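Local coordinates for hemoglobin-like protein (Methylacidiphilum infernorum, PDB 4NK2), which binds heme b as a group II truncated hemoglobin and, judging by its family, probably binds and carries oxygen, at residues A[72-77]-A[135-140]; A[141-146]-A[188-193]; A[123-128]-A[169-174]. All blocks are in the same frame, centred on the assembly; numbering follows the deposited sequence.

In the fold
Contact 1 and contact 2 follow each other along helix 131-147, with centres about 13 Å apart. Contact 1 joins that helix to the end of helix 53-75. Contact 2 joins it to the C-terminal helix 184-192. They touch where Asn73 packs on His143 and Ala144. Contact 3 ties helix 120-124 and the turn after it to the loop 169-174, and its centre lies about 16 Å from that of contact 1. Contacts 1 and 3 both touch the heme, from opposite faces: Trp137 covers one, and His124 binds the iron from the other. The side chains of Trp137 and His124 are about 6 Å apart. Contact 2 stands further out, with Leu145 about 11 Å from the heme.

Contact 1: residues A[72-77]-A[135-140]; sequences ENLMKS and EIWLAC. With HEM (protoporphyrin IX containing Fe), chain C.
Asn73 reaches across from one helix to a main-chain carbonyl of another. Its ND2 donates to Cys140 O at 3.0 Å, with an N-H...O angle of 167°. The acceptor lies in the amide plane of Asn73, and the donor lies in the carbonyl plane, on a lone pair. The two side chains also touch at their bases, Asn73 CB to Cys140 CB at 3.8 Å. Cys140 SG tucks in beside the turn of helix 53-75, 3.9 Å from Leu74 CD2. Leu74 uses its two branches differently. CD2 rests against Cys140 and the backbone of Trp137, while CD1 meets Trp137 CD1 at 4.0 Å, coming obliquely to the indole. In the two-on-two helical fold of truncated hemoglobins, helix 131-147 is probably G, and helix 53-75 probably includes B. Trp137 is consistent with the distal G-helix tryptophan of group II and III truncated hemoglobins. The indole lies over the heme, its CZ2 3.4 Å from HEM C1C. With CG anti to the backbone N (chi1 -177°), the ring is carried out to the porphyrin. His70 packs edge-to-face with this ring and is also hydrogen-bonded to Trp137 O. Past helix 53-75, Ser77 closes a tight turn onto Leu74 O. Ser77 OG donates to Leu74 O at 2.7 Å, and Ser77 N bonds to the same oxygen from the same face of its plane. Ser77 OG is also bonded to Ile79 N. The serine then sits 3.7 Å from Ile136, OG against CG2.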
loop_
_atom_site.group_PDB
_atom_site.type_symbol
_atom_site.label_atom_id
_atom_site.label_comp_id
_atom_site.label_asym_id
_atom_site.label_seq_id
_atom_site.Cartn_x
_atom_site.Cartn_y
_atom_site.Cartn_z
ATOM N N GLU A 72 -4.382 23.345 -11.428
ATOM C CA GLU A 72 -3.340 24.374 -11.478
ATOM C C GLU A 72 -2.512 24.325 -10.190
ATOM O O GLU A 72 -1.277 24.397 -10.227
ATOM C CB GLU A 72 -3.949 25.762 -11.711
ATOM C CG GLU A 72 -4.564 25.904 -13.097
ATOM C CD GLU A 72 -5.412 27.144 -13.241
ATOM O OE1 GLU A 72 -5.395 27.993 -12.325
ATOM O OE2 GLU A 72 -6.105 27.267 -14.269
ATOM N N ASN A 73 -3.187 24.180 -9.050
ATOM C CA ASN A 73 -2.500 24.071 -7.765
ATOM C C ASN A 73 -1.607 22.823 -7.729
ATOM O O ASN A 73 -0.457 22.879 -7.305
ATOM C CB ASN A 73 -3.516 24.045 -6.608
ATOM C CG ASN A 73 -4.226 25.392 -6.416
ATOM O OD1 ASN A 73 -3.790 26.410 -6.959
ATOM N ND2 ASN A 73 -5.321 25.397 -5.643
ATOM N N LEU A 74 -2.152 21.693 -8.167
ATOM C CA LEU A 74 -1.381 20.452 -8.213
ATOM C C LEU A 74 -0.089 20.585 -9.030
ATOM O O LEU A 74 0.945 20.029 -8.642
ATOM C CB LEU A 74 -2.238 19.312 -8.768
ATOM C CG LEU A 74 -3.274 18.717 -7.821
ATOM C CD1 LEU A 74 -4.162 17.749 -8.585
ATOM C CD2 LEU A 74 -2.587 18.006 -6.652
ATOM N N MET A 75 -0.125 21.324 -10.130
ATOM C CA MET A 75 1.055 21.476 -10.967
ATOM C C MET A 75 2.125 22.322 -10.283
ATOM O O MET A 75 3.289 22.223 -10.608
ATOM C CB MET A 75 0.709 22.059 -12.341
ATOM C CG MET A 75 -0.182 21.209 -13.242
ATOM S SD MET A 75 0.315 19.509 -13.581
ATOM C CE MET A 75 1.879 19.727 -14.374
ATOM N N LYS A 76 1.726 23.134 -9.323
ATOM C CA LYS A 76 2.655 23.970 -8.598
ATOM C C LYS A 76 3.094 23.339 -7.296
ATOM O O LYS A 76 3.811 23.949 -6.529
ATOM C CB LYS A 76 2.014 25.322 -8.295
ATOM C CG LYS A 76 1.973 26.252 -9.468
ATOM C CD LYS A 76 0.784 27.156 -9.404
ATOM C CE LYS A 76 0.433 27.495 -7.973
ATOM N NZ LYS A 76 -0.489 28.652 -7.899
ATOM N N SER A 77 2.655 22.117 -7.051
ATOM C CA SER A 77 2.881 21.447 -5.764
ATOM C C SER A 77 3.995 20.417 -5.835
ATOM O O SER A 77 4.486 20.098 -6.917
ATOM C CB SER A 77 1.611 20.728 -5.321
ATOM O OG SER A 77 1.491 19.501 -6.023
ATOM N N GLU A 135 -2.198 14.129 1.287
ATOM C CA GLU A 135 -2.263 15.369 2.067
ATOM C C GLU A 135 -2.075 16.574 1.166
ATOM O O GLU A 135 -2.804 17.563 1.274
ATOM C CB GLU A 135 -1.211 15.382 3.182
ATOM C CG GLU A 135 -1.435 14.322 4.246
ATOM C CD GLU A 135 -0.596 14.565 5.491
ATOM O OE1 GLU A 135 -0.076 15.692 5.662
ATOM O OE2 GLU A 135 -0.468 13.625 6.303
ATOM N N ILE A 136 -1.098 16.487 0.271
ATOM C CA ILE A 136 -0.828 17.578 -0.667
ATOM C C ILE A 136 -1.985 17.762 -1.657
ATOM O O ILE A 136 -2.394 18.885 -1.934
ATOM C CB ILE A 136 0.498 17.356 -1.430
ATOM C CG1 ILE A 136 1.700 17.495 -0.482
ATOM C CG2 ILE A 136 0.616 18.337 -2.591
ATOM C CD1 ILE A 136 3.022 17.022 -1.130
ATOM N N TRP A 137 -2.518 16.665 -2.188
ATOM C CA TRP A 137 -3.679 16.730 -3.081
ATOM C C TRP A 137 -4.845 17.433 -2.370
ATOM O O TRP A 137 -5.526 18.277 -2.958
ATOM C CB TRP A 137 -4.061 15.307 -3.497
ATOM C CG TRP A 137 -5.200 15.125 -4.498
ATOM C CD1 TRP A 137 -5.087 14.926 -5.851
ATOM C CD2 TRP A 137 -6.601 15.022 -4.198
ATOM N NE1 TRP A 137 -6.333 14.739 -6.411
ATOM C CE2 TRP A 137 -7.278 14.794 -5.418
ATOM C CE3 TRP A 137 -7.347 15.124 -3.017
ATOM C CZ2 TRP A 137 -8.666 14.666 -5.490
ATOM C CZ3 TRP A 137 -8.728 14.986 -3.085
ATOM C CH2 TRP A 137 -9.374 14.769 -4.315
ATOM N N LEU A 138 -5.061 17.096 -1.102
ATOM C CA LEU A 138 -6.109 17.746 -0.302
ATOM C C LEU A 138 -5.852 19.231 -0.043
ATOM O O LEU A 138 -6.779 20.048 -0.119
ATOM C CB LEU A 138 -6.296 17.006 1.033
ATOM C CG LEU A 138 -7.111 15.712 0.952
ATOM C CD1 LEU A 138 -7.186 15.019 2.301
ATOM C CD2 LEU A 138 -8.536 16.005 0.440
ATOM N N ALA A 139 -4.616 19.601 0.280
ATOM C CA ALA A 139 -4.334 21.013 0.560
ATOM C C ALA A 139 -4.524 21.839 -0.696
ATOM O O ALA A 139 -4.950 23.000 -0.637
ATOM C CB ALA A 139 -2.934 21.190 1.101
ATOM N N CYS A 140 -4.185 21.250 -1.838
ATOM C CA CYS A 140 -4.438 21.906 -3.111
ATOM C C CYS A 140 -5.932 22.103 -3.335
ATOM O O CYS A 140 -6.340 23.064 -3.991
ATOM C CB CYS A 140 -3.860 21.092 -4.269
ATOM S SG CYS A 140 -2.054 21.173 -4.361
HETATM C CHA HEM C . -6.881 10.409 -12.332
HETATM C CHB HEM C . -3.772 11.711 -8.864
HETATM C CHC HEM C . -7.326 11.256 -5.553
HETATM C CHD HEM C . -10.426 11.774 -9.281
HETATM C C1A HEM C . -5.700 10.707 -11.697
HETATM C C2A HEM C . -4.356 10.655 -12.268
HETATM C C3A HEM C . -3.507 11.022 -11.286
HETATM C C4A HEM C . -4.276 11.306 -10.082
HETATM C CMA HEM C . -1.969 11.154 -11.362
HETATM C CAA HEM C . -4.003 10.243 -13.727
HETATM C CBA HEM C . -3.625 8.747 -13.702
HETATM C CGA HEM C . -3.279 8.114 -15.047
HETATM O O1A HEM C . -2.262 7.367 -15.122
HETATM O O2A HEM C . -4.000 8.320 -16.061
HETATM C C1B HEM C . -4.410 11.614 -7.637
HETATM C C2B HEM C . -3.796 11.669 -6.320
HETATM C C3B HEM C . -4.774 11.543 -5.404
HETATM C C4B HEM C . -6.052 11.406 -6.096
HETATM C CMB HEM C . -2.297 11.861 -6.007
HETATM C CAB HEM C . -4.547 11.548 -3.880
HETATM C CBB HEM C . -5.518 11.115 -3.067
HETATM C C1C HEM C . -8.502 11.408 -6.264
HETATM C C2C HEM C . -9.856 11.520 -5.737
HETATM C C3C HEM C . -10.703 11.652 -6.777
HETATM C C4C HEM C . -9.924 11.646 -8.000
HETATM C CMC HEM C . -10.241 11.463 -4.242
HETATM C CAC HEM C . -12.240 11.820 -6.742
HETATM C CBC HEM C . -12.876 12.229 -5.635
HETATM C C1D HEM C . -9.820 11.336 -10.435
HETATM C C2D HEM C . -10.481 10.994 -11.686
HETATM C C3D HEM C . -9.361 10.583 -12.629
HETATM C C4D HEM C . -8.140 10.700 -11.863
HETATM C CMD HEM C . -11.990 11.047 -12.032
HETATM C CAD HEM C . -9.516 10.102 -14.088
HETATM C CBD HEM C . -9.868 8.612 -14.029
HETATM C CGD HEM C . -10.020 8.126 -15.453
HETATM O O1D HEM C . -8.986 8.007 -16.153
HETATM O O2D HEM C . -11.176 7.872 -15.886
HETATM N NA HEM C . -5.609 11.107 -10.378
HETATM N NB HEM C . -5.775 11.458 -7.446
HETATM N NC HEM C . -8.601 11.497 -7.646
HETATM N ND HEM C . -8.455 11.149 -10.586
HETATM FE FE HEM C . -7.120 11.214 -8.983
#

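Contact 2: residues A[141-146]-A[188-193]; sequences YKHALK and QDFFVS
Phe190 is held between two lysines one helical turn apart. Lys142 CE stands over the centre of one ring face, 4.0 Å from the centroid. Lys146 CD lies over the opposite face, nearer the rim, at 3.9 Å from the centroid. Both make CH-pi contacts, and both amines add a cation-pi component. Lys142 NZ is 4.6 Å from the centroid and only 9° off the ring normal. The Lys142 chain bends at its third torsion, which lays its end over the phenyl group. Lys146 instead runs extended past the ring to the main chain. Its NZ donates to Phe190 O at 2.8 Å, almost in line with the carbonyl bond. One lysine therefore grips both the ring and the backbone of the same residue. His143 meets the ring in a T-shaped pair: the edge of Phe190 points at the imidazole face, with centroids 5.2 Å apart and planes at 73°. The imidazole is itself positioned by a hydrogen bond from ND1 to Ala139 O. Phe191 lies against its neighbour, with Phe190 CD2 over one of its faces. Lys142 O lies at the edge of the Phe191 ring, near its plane, 3.4 Å from CE1. Phe191 CE1 also touches Leu145 CB at 3.8 Å. Leu145 and Phe191 both pack on Leu155, which draws helix 155-165 into the same cluster. The short helical segments 141-146 and 188-192 run in roughly the same direction, 35° apart, with axes 10.1 Å apart at their closest. A phenylalanine ring held between two lysines by paired CH-pi and cation-pi contacts thus lays a weakly bonded C-terminal helix on the surface of globin helix 131-147.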
loop_
_atom_site.group_PDB
_atom_site.type_symbol
_atom_site.label_atom_id
_atom_site.label_comp_id
_atom_site.label_asym_id
_atom_site.label_seq_id
_atom_site.Cartn_x
_atom_site.Cartn_y
_atom_site.Cartn_z
ATOM N N TYR A 141 -6.747 21.176 -2.839
ATOM C CA TYR A 141 -8.189 21.285 -3.043
ATOM C C TYR A 141 -8.779 22.323 -2.098
ATOM O O TYR A 141 -9.667 23.101 -2.486
ATOM C CB TYR A 141 -8.867 19.934 -2.838
ATOM C CG TYR A 141 -9.752 19.535 -3.988
ATOM C CD1 TYR A 141 -9.634 18.283 -4.571
ATOM C CD2 TYR A 141 -10.727 20.401 -4.474
ATOM C CE1 TYR A 141 -10.447 17.896 -5.615
ATOM C CE2 TYR A 141 -11.547 20.021 -5.528
ATOM C CZ TYR A 141 -11.395 18.765 -6.092
ATOM O OH TYR A 141 -12.200 18.366 -7.145
ATOM N N LYS A 142 -8.293 22.339 -0.860
ATOM C CA LYS A 142 -8.717 23.366 0.106
ATOM C C LYS A 142 -8.517 24.753 -0.494
ATOM O O LYS A 142 -9.432 25.598 -0.482
ATOM C CB LYS A 142 -7.920 23.231 1.411
ATOM C CG LYS A 142 -8.366 24.219 2.514
ATOM C CD LYS A 142 -7.441 24.160 3.739
ATOM C CE LYS A 142 -6.095 24.789 3.456
ATOM N NZ LYS A 142 -5.231 24.859 4.677
ATOM N N HIS A 143 -7.330 25.006 -1.032
ATOM C CA HIS A 143 -7.087 26.299 -1.688
ATOM C C HIS A 143 -7.973 26.557 -2.902
ATOM O O HIS A 143 -8.501 27.670 -3.056
ATOM C CB HIS A 143 -5.608 26.474 -2.034
ATOM C CG HIS A 143 -4.765 26.767 -0.836
ATOM N ND1 HIS A 143 -4.121 25.781 -0.120
ATOM C CD2 HIS A 143 -4.506 27.932 -0.193
ATOM C CE1 HIS A 143 -3.474 26.328 0.896
ATOM N NE2 HIS A 143 -3.694 27.633 0.873
ATOM N N ALA A 144 -8.141 25.554 -3.768
ATOM C CA ALA A 144 -9.039 25.727 -4.917
ATOM C C ALA A 144 -10.446 26.127 -4.466
ATOM O O ALA A 144 -11.060 27.026 -5.042
ATOM C CB ALA A 144 -9.089 24.460 -5.789
ATOM N N LEU A 145 -10.969 25.427 -3.461
ATOM C CA LEU A 145 -12.324 25.672 -2.971
ATOM C C LEU A 145 -12.488 27.126 -2.563
ATOM O O LEU A 145 -13.495 27.763 -2.888
ATOM C CB LEU A 145 -12.638 24.744 -1.790
ATOM C CG LEU A 145 -12.957 23.299 -2.208
ATOM C CD1 LEU A 145 -12.917 22.321 -1.027
ATOM C CD2 LEU A 145 -14.309 23.253 -2.893
ATOM N N LYS A 146 -11.490 27.660 -1.860
ATOM C CA LYS A 146 -11.531 29.068 -1.449
ATOM C C LYS A 146 -11.331 29.996 -2.650
ATOM O O LYS A 146 -12.046 31.009 -2.795
ATOM C CB LYS A 146 -10.462 29.357 -0.380
ATOM C CG LYS A 146 -10.362 30.846 -0.041
ATOM C CD LYS A 146 -9.647 31.101 1.277
ATOM C CE LYS A 146 -9.979 32.515 1.765
ATOM N NZ LYS A 146 -9.378 32.842 3.086
ATOM N N GLN A 188 -12.305 25.146 8.829
ATOM C CA GLN A 188 -13.465 25.973 8.508
ATOM C C GLN A 188 -13.168 27.467 8.567
ATOM O O GLN A 188 -13.707 28.242 7.764
ATOM C CB GLN A 188 -14.677 25.620 9.383
ATOM C CG GLN A 188 -14.449 25.740 10.885
ATOM C CD GLN A 188 -15.596 25.141 11.676
ATOM O OE1 GLN A 188 -16.694 24.924 11.146
ATOM N NE2 GLN A 188 -15.348 24.862 12.946
ATOM N N ASP A 189 -12.307 27.869 9.499
ATOM C CA ASP A 189 -11.968 29.279 9.638
ATOM C C ASP A 189 -11.256 29.788 8.391
ATOM O O ASP A 189 -11.490 30.909 7.945
ATOM C CB ASP A 189 -11.106 29.500 10.882
ATOM C CG ASP A 189 -11.884 29.310 12.173
ATOM O OD1 ASP A 189 -11.286 29.502 13.254
ATOM O OD2 ASP A 189 -13.096 28.982 12.111
ATOM N N PHE A 190 -10.402 28.948 7.816
ATOM C CA PHE A 190 -9.660 29.318 6.623
ATOM C C PHE A 190 -10.551 29.809 5.487
ATOM O O PHE A 190 -10.177 30.725 4.749
ATOM C CB PHE A 190 -8.816 28.127 6.145
ATOM C CG PHE A 190 -8.327 28.258 4.731
ATOM C CD1 PHE A 190 -7.194 29.007 4.437
ATOM C CD2 PHE A 190 -8.990 27.606 3.694
ATOM C CE1 PHE A 190 -6.732 29.122 3.120
ATOM C CE2 PHE A 190 -8.550 27.718 2.381
ATOM C CZ PHE A 190 -7.404 28.472 2.093
ATOM N N PHE A 191 -11.727 29.207 5.332
ATOM C CA PHE A 191 -12.576 29.534 4.180
ATOM C C PHE A 191 -13.262 30.875 4.328
ATOM O O PHE A 191 -13.766 31.437 3.356
ATOM C CB PHE A 191 -13.634 28.456 3.960
ATOM C CG PHE A 191 -13.069 27.161 3.477
ATOM C CD1 PHE A 191 -12.472 27.080 2.228
ATOM C CD2 PHE A 191 -13.123 26.030 4.273
ATOM C CE1 PHE A 191 -11.947 25.888 1.774
ATOM C CE2 PHE A 191 -12.600 24.837 3.826
ATOM C CZ PHE A 191 -12.011 24.767 2.575
ATOM N N VAL A 192 -13.270 31.380 5.550
ATOM C CA VAL A 192 -14.082 32.534 5.887
ATOM C C VAL A 192 -13.143 33.660 6.326
ATOM O O VAL A 192 -13.567 34.742 6.738
ATOM C CB VAL A 192 -15.147 32.105 6.914
ATOM C CG1 VAL A 192 -14.946 32.771 8.237
ATOM C CG2 VAL A 192 -16.534 32.318 6.348
ATOM N N SER A 193 -11.862 33.366 6.186
ATOM C CA SER A 193 -10.786 34.330 6.180
ATOM C C SER A 193 -9.732 34.000 7.203
ATOM O O SER A 193 -8.673 33.530 6.843
ATOM C CB SER A 193 -11.287 35.751 6.371
ATOM O OG SER A 193 -10.515 36.655 5.614
ATOM O OXT SER A 193 -9.953 34.162 8.409
#

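Contact 3: residues A[123-128]-A[169-174]; sequences RHFSVT and MINRRT. With HEM (protoporphyrin IX containing Fe), chain C.
The proximal side of the heme pocket is built here, with His124 and Met169 in direct contact. His124 NE2 binds the heme iron at 2.0 Å. Met169 CG sits over one face of the imidazole, and SD lies 3.7 Å from His124 ND1. That nitrogen is hydrogen-bonded to Met120 O, one turn back, which fixes the rotation of the ring. Met169 CG, placed by chi1 (-52°), lies in the corner where the imidazole meets the porphyrin, 3.6 Å from HEM CHC. The bend at the second torsion brings SD to the ring. This is the globin proximal histidine on the short F helix, as in truncated hemoglobins. A type I beta turn from His124 to Val127 follows. Asn171 clasps the far end of that turn: ND2 donates to Val127 O at 2.9 Å, with an N-H...O angle of 165°. The acceptor is in the amide plane. Asn171 OD1 is bonded to Ile129 N, so both ends of the amide are used. Asn171 CB lies at the edge of the Phe125 ring. Further out, Thr128 CG2 runs alongside Arg172 CB at 3.7 Å. Arg172 NH2 is bonded to Phe125 O of the second subunit, which places the contact at the subunit interface.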
loop_
_atom_site.group_PDB
_atom_site.type_symbol
_atom_site.label_atom_id
_atom_site.label_comp_id
_atom_site.label_asym_id
_atom_site.label_seq_id
_atom_site.Cartn_x
_atom_site.Cartn_y
_atom_site.Cartn_z
ATOM N N ARG A 123 -8.620 2.461 -10.626
ATOM C CA ARG A 123 -8.088 3.350 -11.658
ATOM C C ARG A 123 -6.817 4.046 -11.160
ATOM O O ARG A 123 -5.897 4.295 -11.950
ATOM C CB ARG A 123 -9.141 4.378 -12.116
ATOM C CG ARG A 123 -10.305 3.779 -12.919
ATOM C CD ARG A 123 -11.312 4.858 -13.366
ATOM N NE ARG A 123 -12.527 4.296 -13.976
ATOM C CZ ARG A 123 -12.710 4.139 -15.288
ATOM N NH1 ARG A 123 -11.748 4.486 -16.136
ATOM N NH2 ARG A 123 -13.855 3.640 -15.759
ATOM N N HIS A 124 -6.730 4.325 -9.869
ATOM C CA HIS A 124 -5.571 5.024 -9.330
ATOM C C HIS A 124 -4.340 4.140 -9.070
ATOM O O HIS A 124 -3.292 4.658 -8.762
ATOM C CB HIS A 124 -5.932 5.852 -8.087
ATOM C CG HIS A 124 -6.573 7.172 -8.399
ATOM N ND1 HIS A 124 -7.907 7.297 -8.695
ATOM C CD2 HIS A 124 -6.061 8.421 -8.460
ATOM C CE1 HIS A 124 -8.188 8.562 -8.927
ATOM N NE2 HIS A 124 -7.086 9.269 -8.787
ATOM N N PHE A 125 -4.462 2.822 -9.208
ATOM C CA PHE A 125 -3.293 1.947 -9.098
ATOM C C PHE A 125 -2.219 2.362 -10.117
ATOM O O PHE A 125 -1.044 2.066 -9.929
ATOM C CB PHE A 125 -3.663 0.469 -9.305
ATOM C CG PHE A 125 -4.406 -0.158 -8.142
ATOM C CD1 PHE A 125 -4.127 0.206 -6.830
ATOM C CD2 PHE A 125 -5.379 -1.131 -8.376
ATOM C CE1 PHE A 125 -4.821 -0.380 -5.763
ATOM C CE2 PHE A 125 -6.078 -1.724 -7.313
ATOM C CZ PHE A 125 -5.798 -1.349 -6.013
ATOM N N SER A 126 -2.628 3.054 -11.179
ATOM C CA SER A 126 -1.711 3.497 -12.240
ATOM C C SER A 126 -0.764 4.623 -11.805
ATOM O O SER A 126 0.039 5.110 -12.607
ATOM C CB SER A 126 -2.517 3.971 -13.456
ATOM O OG SER A 126 -3.405 2.963 -13.911
ATOM N N VAL A 127 -0.868 5.051 -10.560
ATOM C CA VAL A 127 -0.013 6.108 -10.052
ATOM C C VAL A 127 0.308 5.855 -8.596
ATOM O O VAL A 127 -0.537 5.442 -7.839
ATOM C CB VAL A 127 -0.638 7.500 -10.263
ATOM C CG1 VAL A 127 -2.029 7.543 -9.756
ATOM C CG2 VAL A 127 0.187 8.566 -9.617
ATOM N N THR A 128 1.547 6.083 -8.208
ATOM C CA THR A 128 1.965 5.755 -6.847
ATOM C C THR A 128 1.493 6.865 -5.913
ATOM O O THR A 128 1.892 8.019 -6.052
ATOM C CB THR A 128 3.494 5.595 -6.760
ATOM O OG1 THR A 128 3.921 4.729 -7.814
ATOM C CG2 THR A 128 3.906 4.988 -5.430
ATOM N N MET A 169 -7.647 6.049 -2.163
ATOM C CA MET A 169 -6.743 6.090 -3.319
ATOM C C MET A 169 -5.310 5.727 -2.920
ATOM O O MET A 169 -4.473 5.431 -3.782
ATOM C CB MET A 169 -6.765 7.471 -3.957
ATOM C CG MET A 169 -8.180 7.966 -4.280
ATOM S SD MET A 169 -9.077 6.735 -5.250
ATOM C CE MET A 169 -10.670 7.076 -4.517
ATOM N N ILE A 170 -5.019 5.767 -1.619
ATOM C CA ILE A 170 -3.642 5.563 -1.155
ATOM C C ILE A 170 -3.231 4.121 -1.446
ATOM O O ILE A 170 -3.887 3.172 -0.989
ATOM C CB ILE A 170 -3.480 5.813 0.361
ATOM C CG1 ILE A 170 -3.720 7.294 0.696
ATOM C CG2 ILE A 170 -2.079 5.385 0.811
ATOM C CD1 ILE A 170 -3.707 7.588 2.194
ATOM N N ASN A 171 -2.157 3.954 -2.204
ATOM C CA ASN A 171 -1.714 2.610 -2.578
ATOM C C ASN A 171 -0.250 2.328 -2.245
ATOM O O ASN A 171 0.255 1.212 -2.476
ATOM C CB ASN A 171 -2.000 2.347 -4.058
ATOM C CG ASN A 171 -1.343 3.361 -4.965
ATOM O OD1 ASN A 171 -0.199 3.772 -4.726
ATOM N ND2 ASN A 171 -2.058 3.778 -6.017
ATOM N N ARG A 172 0.427 3.330 -1.688
ATOM C CA ARG A 172 1.798 3.156 -1.201
ATOM C C ARG A 172 1.842 3.552 0.266
ATOM O O ARG A 172 1.557 4.710 0.622
ATOM C CB ARG A 172 2.766 4.015 -2.007
ATOM C CG ARG A 172 4.230 3.953 -1.517
ATOM C CD ARG A 172 4.838 2.558 -1.713
ATOM N NE ARG A 172 6.299 2.574 -1.847
ATOM C CZ ARG A 172 7.151 2.375 -0.844
ATOM N NH1 ARG A 172 6.700 2.141 0.389
ATOM N NH2 ARG A 172 8.456 2.396 -1.080
ATOM N N ARG A 173 2.168 2.599 1.131
ATOM C CA ARG A 173 2.242 2.896 2.563
ATOM C C ARG A 173 3.697 3.138 2.957
ATOM O O ARG A 173 4.601 2.471 2.442
ATOM C CB ARG A 173 1.617 1.763 3.376
ATOM C CG ARG A 173 0.108 1.734 3.285
ATOM C CD ARG A 173 -0.469 2.896 4.113
ATOM N NE ARG A 173 -0.667 2.503 5.508
ATOM C CZ ARG A 173 -0.644 3.342 6.540
ATOM N NH1 ARG A 173 -0.399 4.637 6.353
ATOM N NH2 ARG A 173 -0.851 2.880 7.765
ATOM N N THR A 174 3.924 4.115 3.837
ATOM C CA THR A 174 5.289 4.506 4.202
ATOM C C THR A 174 5.414 4.703 5.700
ATOM O O THR A 174 6.480 5.108 6.182
ATOM C CB THR A 174 5.724 5.828 3.528
ATOM O OG1 THR A 174 4.919 6.906 4.036
ATOM C CG2 THR A 174 5.586 5.740 2.014
HETATM C CHA HEM C . -6.881 10.409 -12.332
HETATM C CHB HEM C . -3.772 11.711 -8.864
HETATM C CHC HEM C . -7.326 11.256 -5.553
HETATM C CHD HEM C . -10.426 11.774 -9.281
HETATM C C1A HEM C . -5.700 10.707 -11.697
HETATM C C2A HEM C . -4.356 10.655 -12.268
HETATM C C3A HEM C . -3.507 11.022 -11.286
HETATM C C4A HEM C . -4.276 11.306 -10.082
HETATM C CMA HEM C . -1.969 11.154 -11.362
HETATM C CAA HEM C . -4.003 10.243 -13.727
HETATM C CBA HEM C . -3.625 8.747 -13.702
HETATM C CGA HEM C . -3.279 8.114 -15.047
HETATM O O1A HEM C . -2.262 7.367 -15.122
HETATM O O2A HEM C . -4.000 8.320 -16.061
HETATM C C1B HEM C . -4.410 11.614 -7.637
HETATM C C2B HEM C . -3.796 11.669 -6.320
HETATM C C3B HEM C . -4.774 11.543 -5.404
HETATM C C4B HEM C . -6.052 11.406 -6.096
HETATM C CMB HEM C . -2.297 11.861 -6.007
HETATM C CAB HEM C . -4.547 11.548 -3.880
HETATM C CBB HEM C . -5.518 11.115 -3.067
HETATM C C1C HEM C . -8.502 11.408 -6.264
HETATM C C2C HEM C . -9.856 11.520 -5.737
HETATM C C3C HEM C . -10.703 11.652 -6.777
HETATM C C4C HEM C . -9.924 11.646 -8.000
HETATM C CMC HEM C . -10.241 11.463 -4.242
HETATM C CAC HEM C . -12.240 11.820 -6.742
HETATM C CBC HEM C . -12.876 12.229 -5.635
HETATM C C1D HEM C . -9.820 11.336 -10.435
HETATM C C2D HEM C . -10.481 10.994 -11.686
HETATM C C3D HEM C . -9.361 10.583 -12.629
HETATM C C4D HEM C . -8.140 10.700 -11.863
HETATM C CMD HEM C . -11.990 11.047 -12.032
HETATM C CAD HEM C . -9.516 10.102 -14.088
HETATM C CBD HEM C . -9.868 8.612 -14.029
HETATM C CGD HEM C . -10.020 8.126 -15.453
HETATM O O1D HEM C . -8.986 8.007 -16.153
HETATM O O2D HEM C . -11.176 7.872 -15.886
HETATM N NA HEM C . -5.609 11.107 -10.378
HETATM N NB HEM C . -5.775 11.458 -7.446
HETATM N NC HEM C . -8.601 11.497 -7.646
HETATM N ND HEM C . -8.455 11.149 -10.586
HETATM FE FE HEM C . -7.120 11.214 -8.983
#